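Local coordinates for protein prolyl 4-hydroxylase (Paramecium bursaria Chlorella virus 1, PDB 5C5T) that probably hydroxylates prolyl residues of collagen-like chains as a metal- and 2-oxoglutarate-dependent dioxygenase, at residues 31-36 with 113-118; 137-142 with 199-204; 151-156 with 221-226; 189-194 with 203-208. All blocks are in the same frame, centred on the assembly; numbering follows the deposited sequence.

Overall arrangement
Contact 1 (31-36 with 113-118) closes first along the chain and lies apart, its centre 14 to 16 Å from those of the others; Trp-192 of contact 4 packs against its Val-32, Cys-33 and Ile-116. Contacts 2, 3 and 4 gather around the zinc and 2-oxoglutarate, with contacts 2 and 4 about 7 Å apart between centres and contact 3 about 11 Å from each. Contact 3 joins strands 153-160 and 217-225 of the six-stranded sheet. Contact 4 lies within the loop that contact 3 closes and runs from that sheet to strand 207-209 of the five-stranded one, next to strand 134-138 of contact 2. The metal and cosubstrate thus sit between the two sheets of the double-stranded beta-helix.

Contact 1 (31-36 with 113-118); sequences GVCDGK and KHCIDK. With MN (manganese (II) ion), chain E.
Cys-33 and Cys-115 bring two irregular loops together, their CA atoms 5.6 Å apart, and segment 31-36 turns sharply through two overlapping turns closed by bonds from Gly-35 N to Val-32 O and from Lys-36 N to Cys-33 O. Cys-33 SG and Cys-115 SG form a disulfide 2.1 Å long with a dihedral of 75°. Its halves arrive differently: Cys-33 SG extends anti to its backbone N (chi1 -173°), while Cys-115 SG lies beside its own N. Cys-115 SG also sits over the rim of one face of the neighbouring His-114 ring, and Cys-33 SG approaches that ring obliquely.

Next to the disulfide, Asp-34 and His-114 converge on a manganese ion. Asp-34 OD2 binds the manganese at 2.2 Å; OD1, at 2.6 Å, is at most a weak second ligand. His-114 NE2 binds it at 2.0 Å, and two waters are also bound to it. The carboxylate and imidazole planes are 39° apart, and Asp-34 OD1 comes to the ring edge, 3.3 Å from His-114 CE1. Trp-192 of strand 188-192 touches Val-32, Cys-33 and Ile-116, so the covalent link rests on the main sheet.

The covalent bond pins the loop ahead of strand 38-41 to the one following helix 96-109, and the metal adds a second link through the residue after Cys-33 and the residue before Cys-115. Held in this chain by one aspartate and one histidine, near the surface, the manganese lies well apart from the zinc and 2-oxoglutarate site and joins the two loops beside the disulfide.

Contact 2 (137-142 with 199-204); sequences HHYDGD and RKLYKE. With ZN (zinc ion), chain D; AKG (2-oxoglutaric acid), chain C.
Leu-201 and Tyr-139 carry the apolar contact, the leucine splitting its two methyls between different partners. Leu-201 CG stands opposite its carbonyl carbon (chi1 -65°), which turns those methyls to Tyr-139 and Gly-141. CD1 meets the Tyr-139 ring obliquely at its root, 3.7 Å from CG. CD2 turns to the backbone, 3.7 Å from Gly-141 C, while Leu-201 CG lies against the carbonyl oxygen of Asp-142. The far end of the tyrosine meets the aliphatic part of Lys-203: Tyr-139 OH is 3.6 Å from Lys-203 CG, and Lys-203 O lies at the ring edge near CE1.

No hydrogen bond spans the two segments, and the metal bonds are made on the side of 137-142 away from Leu-201. His-138 NE2 binds the zinc at 2.1 Å and Asp-140 OD1 at 2.0 Å; His-207 completes the His-X-Asp...His facial triad of this family. 2-Oxoglutarate chelates the same zinc through O2 (2.1 Å) and O5 (2.2 Å), the zinc probably standing where iron works. His-138 ND1 is held by Tyr-136 O, and Asp-140 OD2 by Thr-156 OG1 and Trp-223 NE1, second-shell bonds that fix both ligands.

Gln-152 ties the loops further, its NE2 bonding Asp-142 O and Arg-199 O. Segment 137-142 leaves strand 134-138, whose His-138 pairs by backbone with His-207 of strand 207-209, while the loop 199-204 joins strand 188-192 to that same strand and covers Tyr-139.

Contact 3 (151-156 with 221-226); sequences DQRLAT and NQWIRA. With AKG (2-oxoglutaric acid), chain C.
Arg-153 lays its guanidinium flat over the Trp-223 indole, centres 3.9 Å apart and planes 9° from parallel, a cation-pi stack. Its extended chain, CG beside the backbone N (chi1 -75°), also carries CD over the five-membered ring in a CH-pi contact. The opposite indole face is met by Asn-221 CB, so the ring is sandwiched. Thr-156 runs alongside the indole, Thr-156 OG1 3.1 Å from Trp-223 CD1, with both polar ends turned to Asp-140. Trp-223 CZ2 comes 3.5 Å from O2 of 2-oxoglutarate, and Asn-221 ND2 gives a weak bond to its O1 (3.0 Å), with Gln-125 as its stronger partner.

Arg-225 NH1 bonds Asp-151 O at 2.9 Å, in the guanidinium plane. Its other branch approaches Arg-153, but Glu-122 OE1 forms salt bridges with NE of both arginines and should offset their charge.

The backbones run antiparallel, with a classic beta bulge: Leu-154 N (2.6 Å) and, weakly, Ala-155 N (3.4 Å) both point to Ile-224 O. The register slips one residue there, before Ile-224 N bonds Ala-155 O at 3.0 Å.

Strand 153-160 lies between 188-192 and 217-225, the latter flanked on its far side by 120-129. Ala-155 and Ile-224 pack on Phe-190 on the sheet face covered by helix 96-109, while Arg-153, Thr-156 and Trp-223 occupy the face turned to the active site.

Contact 4 (189-194 with 203-208); sequences IFFWVA and KETLHA. With ZN (zinc ion), chain D; AKG (2-oxoglutaric acid), chain C.
Phe-191 drives the edge of its ring against the face of a metal ligand, His-207, the centroids 4.6 Å apart and the planes at 56°. Phe-191 CG lies between the backbone N and the carbonyl carbon (chi1 56°), which brings the ring against the histidine. Its CZ stands 3.6 Å from His-207 NE2, the very nitrogen that binds zinc at 2.1 Å, and CE2 is 3.5 Å from CE1. The other ring nitrogen is held too: His-207 ND1 donates to Thr-205 O at 2.8 Å with a 154° angle, in both the carbonyl plane and the ring plane. This bond sets the ring's rotation and leaves NE2 to the zinc, with O5 of 2-oxoglutarate at the ring edge.

Thr-205 OG1 lies 2.7 Å from Trp-192 O, with Tyr-202 O a second acceptor for the single proton; CG2 sits against the same Trp-192 oxygen.

Strand 188-192, between strands 38-41 and 153-160 of the large sheet, thus faces strand 207-209 of the smaller one across the beta-helix interior. Phe-191 extends the aromatic contact to Phe-174 on strand 172-174, the neighbour of 207-209.

Contact 1 (31-36 with 113-118)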
# COMPACT_ATOMS: atom_id res chain seq x y z
N GLY A 31 18.59 -11.83 3.04
CA GLY A 31 17.51 -11.87 2.07
C GLY A 31 16.17 -11.44 2.65
O GLY A 31 16.00 -11.37 3.87
N VAL A 32 15.21 -11.18 1.77
CA VAL A 32 13.89 -10.77 2.21
C VAL A 32 13.24 -11.87 3.08
O VAL A 32 13.50 -13.08 2.91
CB VAL A 32 12.99 -10.36 0.99
CG1 VAL A 32 12.55 -11.55 0.09
CG2 VAL A 32 11.81 -9.58 1.42
N CYS A 33 12.39 -11.43 4.01
CA CYS A 33 11.70 -12.34 4.95
C CYS A 33 11.04 -13.56 4.29
O CYS A 33 10.08 -13.41 3.55
CB CYS A 33 10.65 -11.55 5.71
SG CYS A 33 9.89 -12.51 7.03
N ASP A 34 11.57 -14.76 4.57
CA ASP A 34 11.10 -16.02 3.96
C ASP A 34 11.03 -16.06 2.43
O ASP A 34 10.33 -16.89 1.84
CB ASP A 34 9.73 -16.35 4.50
CG ASP A 34 9.73 -16.53 6.00
OD1 ASP A 34 10.75 -16.97 6.53
OD2 ASP A 34 8.68 -16.20 6.58
N GLY A 35 11.80 -15.20 1.78
CA GLY A 35 11.76 -15.06 0.32
C GLY A 35 10.48 -14.51 -0.29
O GLY A 35 10.32 -14.49 -1.51
N LYS A 36 9.57 -14.02 0.55
CA LYS A 36 8.27 -13.57 0.10
C LYS A 36 8.24 -12.04 -0.08
O LYS A 36 7.91 -11.28 0.84
CB LYS A 36 7.19 -14.02 1.09
CG LYS A 36 7.09 -15.57 1.27
CD LYS A 36 6.02 -15.94 2.25
CE LYS A 36 5.85 -17.45 2.43
NZ LYS A 36 4.82 -17.76 3.49
N LYS A 113 7.97 -12.22 13.28
CA LYS A 113 8.82 -11.66 14.33
C LYS A 113 10.30 -11.95 14.07
O LYS A 113 11.17 -11.20 14.53
CB LYS A 113 8.44 -12.16 15.73
CG LYS A 113 7.46 -13.30 15.82
CD LYS A 113 8.17 -14.62 15.75
CE LYS A 113 7.49 -15.56 14.78
NZ LYS A 113 8.31 -15.58 13.54
N HIS A 114 10.61 -12.99 13.32
CA HIS A 114 12.03 -13.26 13.08
C HIS A 114 12.62 -12.36 11.97
O HIS A 114 13.83 -12.37 11.74
CB HIS A 114 12.24 -14.74 12.74
CG HIS A 114 11.78 -15.13 11.38
ND1 HIS A 114 12.63 -15.17 10.29
CD2 HIS A 114 10.57 -15.54 10.93
CE1 HIS A 114 11.96 -15.59 9.23
NE2 HIS A 114 10.71 -15.81 9.59
N CYS A 115 11.76 -11.56 11.34
CA CYS A 115 12.17 -10.64 10.31
C CYS A 115 12.08 -9.17 10.73
O CYS A 115 12.81 -8.32 10.21
CB CYS A 115 11.30 -10.85 9.08
SG CYS A 115 11.39 -12.54 8.44
N ILE A 116 11.16 -8.85 11.64
CA ILE A 116 11.00 -7.44 12.00
C ILE A 116 10.68 -7.37 13.48
O ILE A 116 9.85 -8.11 14.01
CB ILE A 116 9.93 -6.72 11.11
CG1 ILE A 116 9.82 -5.22 11.44
CG2 ILE A 116 8.54 -7.36 11.22
CD1 ILE A 116 8.94 -4.44 10.45
N ASP A 117 11.42 -6.48 14.14
CA ASP A 117 11.29 -6.22 15.58
C ASP A 117 10.41 -4.99 15.78
O ASP A 117 9.21 -5.05 15.60
CB ASP A 117 12.69 -6.03 16.22
CG ASP A 117 12.96 -7.03 17.30
OD1 ASP A 117 12.08 -7.17 18.18
OD2 ASP A 117 14.03 -7.68 17.26
N LYS A 118 11.00 -3.85 16.11
CA LYS A 118 10.23 -2.65 16.40
C LYS A 118 9.83 -1.96 15.11
O LYS A 118 10.63 -1.89 14.18
CB LYS A 118 11.04 -1.69 17.27
CG LYS A 118 11.29 -2.18 18.69
CD LYS A 118 12.01 -1.12 19.52
CE LYS A 118 11.97 -1.46 21.02
NZ LYS A 118 12.91 -2.57 21.37
MN MN E . 9.23 -16.77 8.63
O HOH W 1 8.22 -17.92 10.39
O HOH W 2 7.57 -15.68 9.15

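Contact 2 (137-142 with 199-204)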
# COMPACT_ATOMS: atom_id res chain seq x y z
N HIS A 137 6.50 4.13 -11.94
CA HIS A 137 7.26 3.22 -11.06
C HIS A 137 8.21 3.93 -10.11
O HIS A 137 8.88 4.90 -10.44
CB HIS A 137 7.99 2.14 -11.86
CG HIS A 137 8.94 2.63 -12.91
ND1 HIS A 137 10.17 3.18 -12.62
CD2 HIS A 137 8.84 2.61 -14.26
CE1 HIS A 137 10.79 3.48 -13.75
NE2 HIS A 137 10.01 3.13 -14.76
N HIS A 138 8.23 3.42 -8.90
CA HIS A 138 9.00 4.03 -7.83
C HIS A 138 9.24 2.98 -6.74
O HIS A 138 8.68 1.86 -6.77
CB HIS A 138 8.23 5.22 -7.26
CG HIS A 138 6.90 4.82 -6.71
ND1 HIS A 138 5.79 4.59 -7.48
CD2 HIS A 138 6.53 4.59 -5.44
CE1 HIS A 138 4.80 4.18 -6.71
NE2 HIS A 138 5.23 4.17 -5.46
N TYR A 139 10.06 3.35 -5.76
CA TYR A 139 10.13 2.64 -4.47
C TYR A 139 9.40 3.43 -3.37
O TYR A 139 9.35 4.65 -3.43
CB TYR A 139 11.57 2.43 -4.04
CG TYR A 139 12.48 1.93 -5.15
CD1 TYR A 139 12.46 0.59 -5.52
CD2 TYR A 139 13.39 2.78 -5.79
CE1 TYR A 139 13.29 0.12 -6.46
CE2 TYR A 139 14.22 2.29 -6.78
CZ TYR A 139 14.15 0.96 -7.10
OH TYR A 139 14.97 0.42 -8.06
N ASP A 140 8.90 2.76 -2.36
CA ASP A 140 8.17 3.45 -1.28
C ASP A 140 9.10 3.98 -0.17
O ASP A 140 8.64 4.63 0.75
CB ASP A 140 7.09 2.54 -0.68
CG ASP A 140 5.80 2.49 -1.53
OD1 ASP A 140 5.71 3.21 -2.55
OD2 ASP A 140 4.86 1.74 -1.13
N GLY A 141 10.39 3.74 -0.31
CA GLY A 141 11.35 4.27 0.64
C GLY A 141 12.43 5.05 -0.08
O GLY A 141 12.44 5.16 -1.31
N ASP A 142 13.36 5.56 0.72
CA ASP A 142 14.50 6.32 0.27
C ASP A 142 15.67 5.44 -0.22
O ASP A 142 16.19 4.59 0.53
CB ASP A 142 14.96 7.20 1.44
CG ASP A 142 14.33 8.57 1.42
OD1 ASP A 142 13.11 8.69 1.16
OD2 ASP A 142 15.10 9.53 1.69
N ARG A 199 18.14 -0.97 6.77
CA ARG A 199 17.22 -0.01 6.14
C ARG A 199 17.53 0.32 4.65
O ARG A 199 16.97 1.27 4.10
CB ARG A 199 17.15 1.26 7.01
CG ARG A 199 16.74 0.94 8.46
CD ARG A 199 16.64 2.18 9.35
NE ARG A 199 17.74 3.13 9.13
CZ ARG A 199 18.95 3.02 9.66
NH1 ARG A 199 19.24 1.99 10.45
NH2 ARG A 199 19.88 3.94 9.39
N LYS A 200 18.33 -0.50 3.98
CA LYS A 200 18.52 -0.39 2.53
C LYS A 200 17.31 -0.96 1.79
O LYS A 200 16.73 -1.93 2.23
CB LYS A 200 19.78 -1.11 2.05
CG LYS A 200 21.07 -0.47 2.57
CD LYS A 200 22.27 -1.18 2.02
CE LYS A 200 23.54 -0.64 2.62
NZ LYS A 200 24.73 -1.44 2.23
N LEU A 201 16.97 -0.38 0.64
CA LEU A 201 15.83 -0.85 -0.14
C LEU A 201 16.00 -2.28 -0.71
O LEU A 201 17.10 -2.68 -1.14
CB LEU A 201 15.59 0.07 -1.34
CG LEU A 201 15.16 1.52 -1.07
CD1 LEU A 201 14.97 2.19 -2.46
CD2 LEU A 201 13.94 1.63 -0.25
N TYR A 202 14.89 -3.00 -0.76
CA TYR A 202 14.78 -4.15 -1.67
C TYR A 202 14.38 -3.58 -3.02
O TYR A 202 13.20 -3.25 -3.20
CB TYR A 202 13.71 -5.16 -1.19
CG TYR A 202 13.99 -5.77 0.16
CD1 TYR A 202 14.98 -6.72 0.32
CD2 TYR A 202 13.24 -5.42 1.28
CE1 TYR A 202 15.23 -7.29 1.56
CE2 TYR A 202 13.47 -5.98 2.49
CZ TYR A 202 14.46 -6.92 2.65
OH TYR A 202 14.69 -7.47 3.92
N LYS A 203 15.29 -3.43 -3.97
CA LYS A 203 14.90 -2.86 -5.25
C LYS A 203 14.02 -3.83 -6.09
O LYS A 203 13.38 -3.40 -7.05
CB LYS A 203 16.12 -2.41 -6.04
CG LYS A 203 16.76 -1.16 -5.41
CD LYS A 203 17.97 -0.76 -6.18
CE LYS A 203 18.93 0.08 -5.34
NZ LYS A 203 20.26 0.20 -6.03
N GLU A 204 13.93 -5.09 -5.66
CA GLU A 204 12.96 -6.03 -6.25
C GLU A 204 11.48 -5.58 -6.20
O GLU A 204 10.66 -6.07 -6.93
CB GLU A 204 13.06 -7.39 -5.55
CG GLU A 204 14.41 -8.09 -5.78
CD GLU A 204 15.50 -7.71 -4.80
OE1 GLU A 204 15.34 -6.78 -3.97
OE2 GLU A 204 16.58 -8.35 -4.89
ZN ZN D . 4.29 3.02 -3.98
C1 AKG C . 1.67 4.04 -3.63
O1 AKG C . 0.69 4.77 -3.28
O2 AKG C . 2.80 4.25 -3.11
C2 AKG C . 1.49 3.02 -4.72
O5 AKG C . 2.48 2.56 -5.22
C3 AKG C . 0.08 2.62 -5.18
C4 AKG C . 0.10 1.52 -6.21
C5 AKG C . -1.21 1.38 -6.93
O3 AKG C . -1.99 2.37 -7.03
O4 AKG C . -1.53 0.25 -7.42

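Contact 3 (151-156 with 221-226)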
# COMPACT_ATOMS: atom_id res chain seq x y z
N ASP A 151 13.96 6.51 10.08
CA ASP A 151 12.54 6.19 10.05
C ASP A 151 12.13 5.68 8.66
O ASP A 151 10.99 5.89 8.20
CB ASP A 151 11.72 7.39 10.40
CG ASP A 151 11.94 8.56 9.44
OD1 ASP A 151 12.92 8.52 8.66
OD2 ASP A 151 11.13 9.51 9.47
N GLN A 152 13.08 5.01 8.00
CA GLN A 152 12.84 4.43 6.68
C GLN A 152 11.56 3.60 6.66
O GLN A 152 11.34 2.81 7.59
CB GLN A 152 14.02 3.54 6.32
CG GLN A 152 13.91 2.79 4.99
CD GLN A 152 14.16 3.70 3.76
OE1 GLN A 152 13.44 4.64 3.52
NE2 GLN A 152 15.22 3.42 3.02
N ARG A 153 10.77 3.73 5.60
CA ARG A 153 9.65 2.81 5.37
C ARG A 153 10.18 1.38 5.12
O ARG A 153 11.02 1.16 4.26
CB ARG A 153 8.79 3.25 4.21
CG ARG A 153 7.88 4.44 4.50
CD ARG A 153 7.04 4.80 3.34
NE ARG A 153 6.21 5.97 3.61
CZ ARG A 153 5.73 6.77 2.66
NH1 ARG A 153 6.02 6.51 1.40
NH2 ARG A 153 4.95 7.81 3.00
N LEU A 154 9.74 0.44 5.95
CA LEU A 154 10.18 -0.96 5.79
C LEU A 154 9.25 -1.84 4.97
O LEU A 154 9.71 -2.81 4.36
CB LEU A 154 10.38 -1.57 7.15
CG LEU A 154 11.35 -0.85 8.08
CD1 LEU A 154 11.37 -1.54 9.40
CD2 LEU A 154 12.73 -0.85 7.55
N ALA A 155 7.97 -1.51 4.96
CA ALA A 155 6.99 -2.33 4.30
C ALA A 155 5.72 -1.53 4.04
O ALA A 155 5.49 -0.44 4.63
CB ALA A 155 6.69 -3.60 5.14
N THR A 156 4.91 -2.06 3.15
CA THR A 156 3.63 -1.49 2.75
C THR A 156 2.52 -2.52 2.82
O THR A 156 2.68 -3.60 2.30
CB THR A 156 3.68 -0.97 1.29
OG1 THR A 156 4.79 -0.05 1.08
CG2 THR A 156 2.36 -0.30 0.86
N ASN A 221 -3.34 2.98 1.88
CA ASN A 221 -1.93 2.65 2.14
C ASN A 221 -1.59 2.73 3.58
O ASN A 221 -1.69 3.80 4.21
CB ASN A 221 -0.99 3.61 1.38
CG ASN A 221 -0.92 3.32 -0.08
OD1 ASN A 221 -0.64 2.22 -0.50
ND2 ASN A 221 -1.11 4.37 -0.89
N GLN A 222 -1.19 1.60 4.13
CA GLN A 222 -0.62 1.53 5.51
C GLN A 222 0.89 1.28 5.42
O GLN A 222 1.31 0.18 5.12
CB GLN A 222 -1.29 0.43 6.33
CG GLN A 222 -0.66 0.25 7.72
CD GLN A 222 -0.81 1.48 8.61
OE1 GLN A 222 -1.85 1.69 9.24
NE2 GLN A 222 0.20 2.34 8.62
N TRP A 223 1.68 2.31 5.63
CA TRP A 223 3.13 2.17 5.62
C TRP A 223 3.62 1.85 7.04
O TRP A 223 3.07 2.29 8.03
CB TRP A 223 3.83 3.43 5.00
CG TRP A 223 3.66 3.51 3.49
CD1 TRP A 223 4.18 2.64 2.58
CD2 TRP A 223 2.92 4.49 2.73
NE1 TRP A 223 3.80 3.00 1.31
CE2 TRP A 223 3.03 4.13 1.38
CE3 TRP A 223 2.15 5.61 3.07
CZ2 TRP A 223 2.40 4.86 0.34
CZ3 TRP A 223 1.54 6.35 2.04
CH2 TRP A 223 1.65 5.96 0.68
N ILE A 224 4.69 1.05 7.07
CA ILE A 224 5.36 0.51 8.25
C ILE A 224 6.78 1.09 8.26
O ILE A 224 7.55 0.91 7.29
CB ILE A 224 5.34 -1.04 8.17
CG1 ILE A 224 3.87 -1.50 8.06
CG2 ILE A 224 6.05 -1.70 9.41
CD1 ILE A 224 3.65 -2.76 7.29
N ARG A 225 7.09 1.82 9.31
CA ARG A 225 8.35 2.52 9.45
C ARG A 225 9.30 2.02 10.55
O ARG A 225 8.89 1.58 11.61
CB ARG A 225 8.09 3.99 9.76
CG ARG A 225 7.61 4.75 8.55
CD ARG A 225 7.77 6.19 8.78
NE ARG A 225 7.20 6.96 7.71
CZ ARG A 225 7.88 7.71 6.84
NH1 ARG A 225 9.21 7.77 6.87
NH2 ARG A 225 7.21 8.39 5.92
N ALA A 226 10.59 2.07 10.25
CA ALA A 226 11.63 1.86 11.25
C ALA A 226 11.51 2.90 12.39
O ALA A 226 10.99 4.00 12.19
CB ALA A 226 13.03 1.92 10.60
C1 AKG C . 1.67 4.04 -3.63
O1 AKG C . 0.69 4.77 -3.28
O2 AKG C . 2.80 4.25 -3.11
C2 AKG C . 1.49 3.02 -4.72
O5 AKG C . 2.48 2.56 -5.22
C3 AKG C . 0.08 2.62 -5.18
C4 AKG C . 0.10 1.52 -6.21
C5 AKG C . -1.21 1.38 -6.93
O3 AKG C . -1.99 2.37 -7.03
O4 AKG C . -1.53 0.25 -7.42
O HOH W 3 12.00 8.28 5.70

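Contact 4 (189-194 with 203-208)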
# COMPACT_ATOMS: atom_id res chain seq x y z
N ILE A 189 -2.53 -6.18 -0.61
CA ILE A 189 -1.21 -6.59 -1.04
C ILE A 189 -0.24 -6.05 -0.02
O ILE A 189 -0.20 -4.85 0.23
CB ILE A 189 -0.80 -6.09 -2.44
CG1 ILE A 189 -1.76 -6.54 -3.54
CG2 ILE A 189 0.57 -6.58 -2.77
CD1 ILE A 189 -1.80 -8.05 -3.77
N PHE A 190 0.50 -6.95 0.60
CA PHE A 190 1.64 -6.62 1.47
C PHE A 190 2.97 -6.75 0.69
O PHE A 190 3.21 -7.77 0.01
CB PHE A 190 1.67 -7.53 2.70
CG PHE A 190 2.87 -7.32 3.57
CD1 PHE A 190 2.86 -6.34 4.55
CD2 PHE A 190 4.01 -8.05 3.38
CE1 PHE A 190 3.97 -6.14 5.36
CE2 PHE A 190 5.15 -7.85 4.18
CZ PHE A 190 5.12 -6.89 5.16
N PHE A 191 3.88 -5.77 0.78
CA PHE A 191 5.19 -6.01 0.23
C PHE A 191 6.29 -5.35 1.03
O PHE A 191 6.12 -4.28 1.62
CB PHE A 191 5.29 -5.57 -1.27
CG PHE A 191 4.93 -4.11 -1.54
CD1 PHE A 191 3.62 -3.74 -1.80
CD2 PHE A 191 5.93 -3.10 -1.59
CE1 PHE A 191 3.30 -2.42 -2.11
CE2 PHE A 191 5.59 -1.79 -1.85
CZ PHE A 191 4.28 -1.45 -2.14
N TRP A 192 7.45 -5.98 0.99
CA TRP A 192 8.63 -5.45 1.68
C TRP A 192 9.25 -4.31 0.89
O TRP A 192 9.33 -4.35 -0.33
CB TRP A 192 9.67 -6.55 1.92
CG TRP A 192 9.24 -7.51 2.96
CD1 TRP A 192 8.65 -8.71 2.75
CD2 TRP A 192 9.34 -7.34 4.38
NE1 TRP A 192 8.37 -9.31 3.96
CE2 TRP A 192 8.80 -8.49 4.98
CE3 TRP A 192 9.87 -6.33 5.21
CZ2 TRP A 192 8.74 -8.66 6.37
CZ3 TRP A 192 9.82 -6.51 6.60
CH2 TRP A 192 9.27 -7.66 7.15
N VAL A 193 9.63 -3.25 1.60
CA VAL A 193 10.23 -2.05 1.00
C VAL A 193 11.73 -1.94 1.33
O VAL A 193 12.55 -1.60 0.47
CB VAL A 193 9.46 -0.77 1.47
CG1 VAL A 193 10.17 0.54 0.96
CG2 VAL A 193 8.04 -0.77 0.96
N ALA A 194 12.09 -2.22 2.58
CA ALA A 194 13.49 -2.12 3.01
C ALA A 194 13.81 -3.14 4.10
O ALA A 194 12.93 -3.68 4.77
CB ALA A 194 13.82 -0.67 3.50
N LYS A 203 15.29 -3.43 -3.97
CA LYS A 203 14.90 -2.86 -5.25
C LYS A 203 14.02 -3.83 -6.09
O LYS A 203 13.38 -3.40 -7.05
CB LYS A 203 16.12 -2.41 -6.04
CG LYS A 203 16.76 -1.16 -5.41
CD LYS A 203 17.97 -0.76 -6.18
CE LYS A 203 18.93 0.08 -5.34
NZ LYS A 203 20.26 0.20 -6.03
N GLU A 204 13.93 -5.09 -5.66
CA GLU A 204 12.96 -6.03 -6.25
C GLU A 204 11.48 -5.58 -6.20
O GLU A 204 10.66 -6.07 -6.93
CB GLU A 204 13.06 -7.39 -5.55
CG GLU A 204 14.41 -8.09 -5.78
CD GLU A 204 15.50 -7.71 -4.80
OE1 GLU A 204 15.34 -6.78 -3.97
OE2 GLU A 204 16.58 -8.35 -4.89
N THR A 205 11.14 -4.68 -5.31
CA THR A 205 9.74 -4.25 -5.18
C THR A 205 9.51 -2.85 -5.69
O THR A 205 8.55 -2.21 -5.28
CB THR A 205 9.25 -4.37 -3.72
OG1 THR A 205 10.12 -3.63 -2.85
CG2 THR A 205 9.23 -5.79 -3.29
N LEU A 206 10.33 -2.46 -6.68
CA LEU A 206 9.94 -1.39 -7.62
C LEU A 206 8.50 -1.66 -8.06
O LEU A 206 8.16 -2.76 -8.45
CB LEU A 206 10.88 -1.37 -8.83
CG LEU A 206 10.64 -0.37 -9.96
CD1 LEU A 206 11.00 1.01 -9.44
CD2 LEU A 206 11.49 -0.74 -11.19
N HIS A 207 7.65 -0.67 -7.95
CA HIS A 207 6.24 -0.90 -8.34
C HIS A 207 5.58 0.36 -8.90
O HIS A 207 6.11 1.48 -8.75
CB HIS A 207 5.47 -1.46 -7.12
CG HIS A 207 5.41 -0.49 -5.98
ND1 HIS A 207 6.51 -0.24 -5.18
CD2 HIS A 207 4.45 0.38 -5.58
CE1 HIS A 207 6.20 0.69 -4.29
NE2 HIS A 207 4.97 1.11 -4.55
N ALA A 208 4.42 0.16 -9.52
CA ALA A 208 3.66 1.24 -10.14
C ALA A 208 2.19 0.95 -10.05
O ALA A 208 1.79 -0.20 -9.94
CB ALA A 208 4.06 1.39 -11.59
ZN ZN D . 4.29 3.02 -3.98
C1 AKG C . 1.67 4.04 -3.63
O1 AKG C . 0.69 4.77 -3.28
O2 AKG C . 2.80 4.25 -3.11
C2 AKG C . 1.49 3.02 -4.72
O5 AKG C . 2.48 2.56 -5.22
C3 AKG C . 0.08 2.62 -5.18
C4 AKG C . 0.10 1.52 -6.21
C5 AKG C . -1.21 1.38 -6.93
O3 AKG C . -1.99 2.37 -7.03
O4 AKG C . -1.53 0.25 -7.42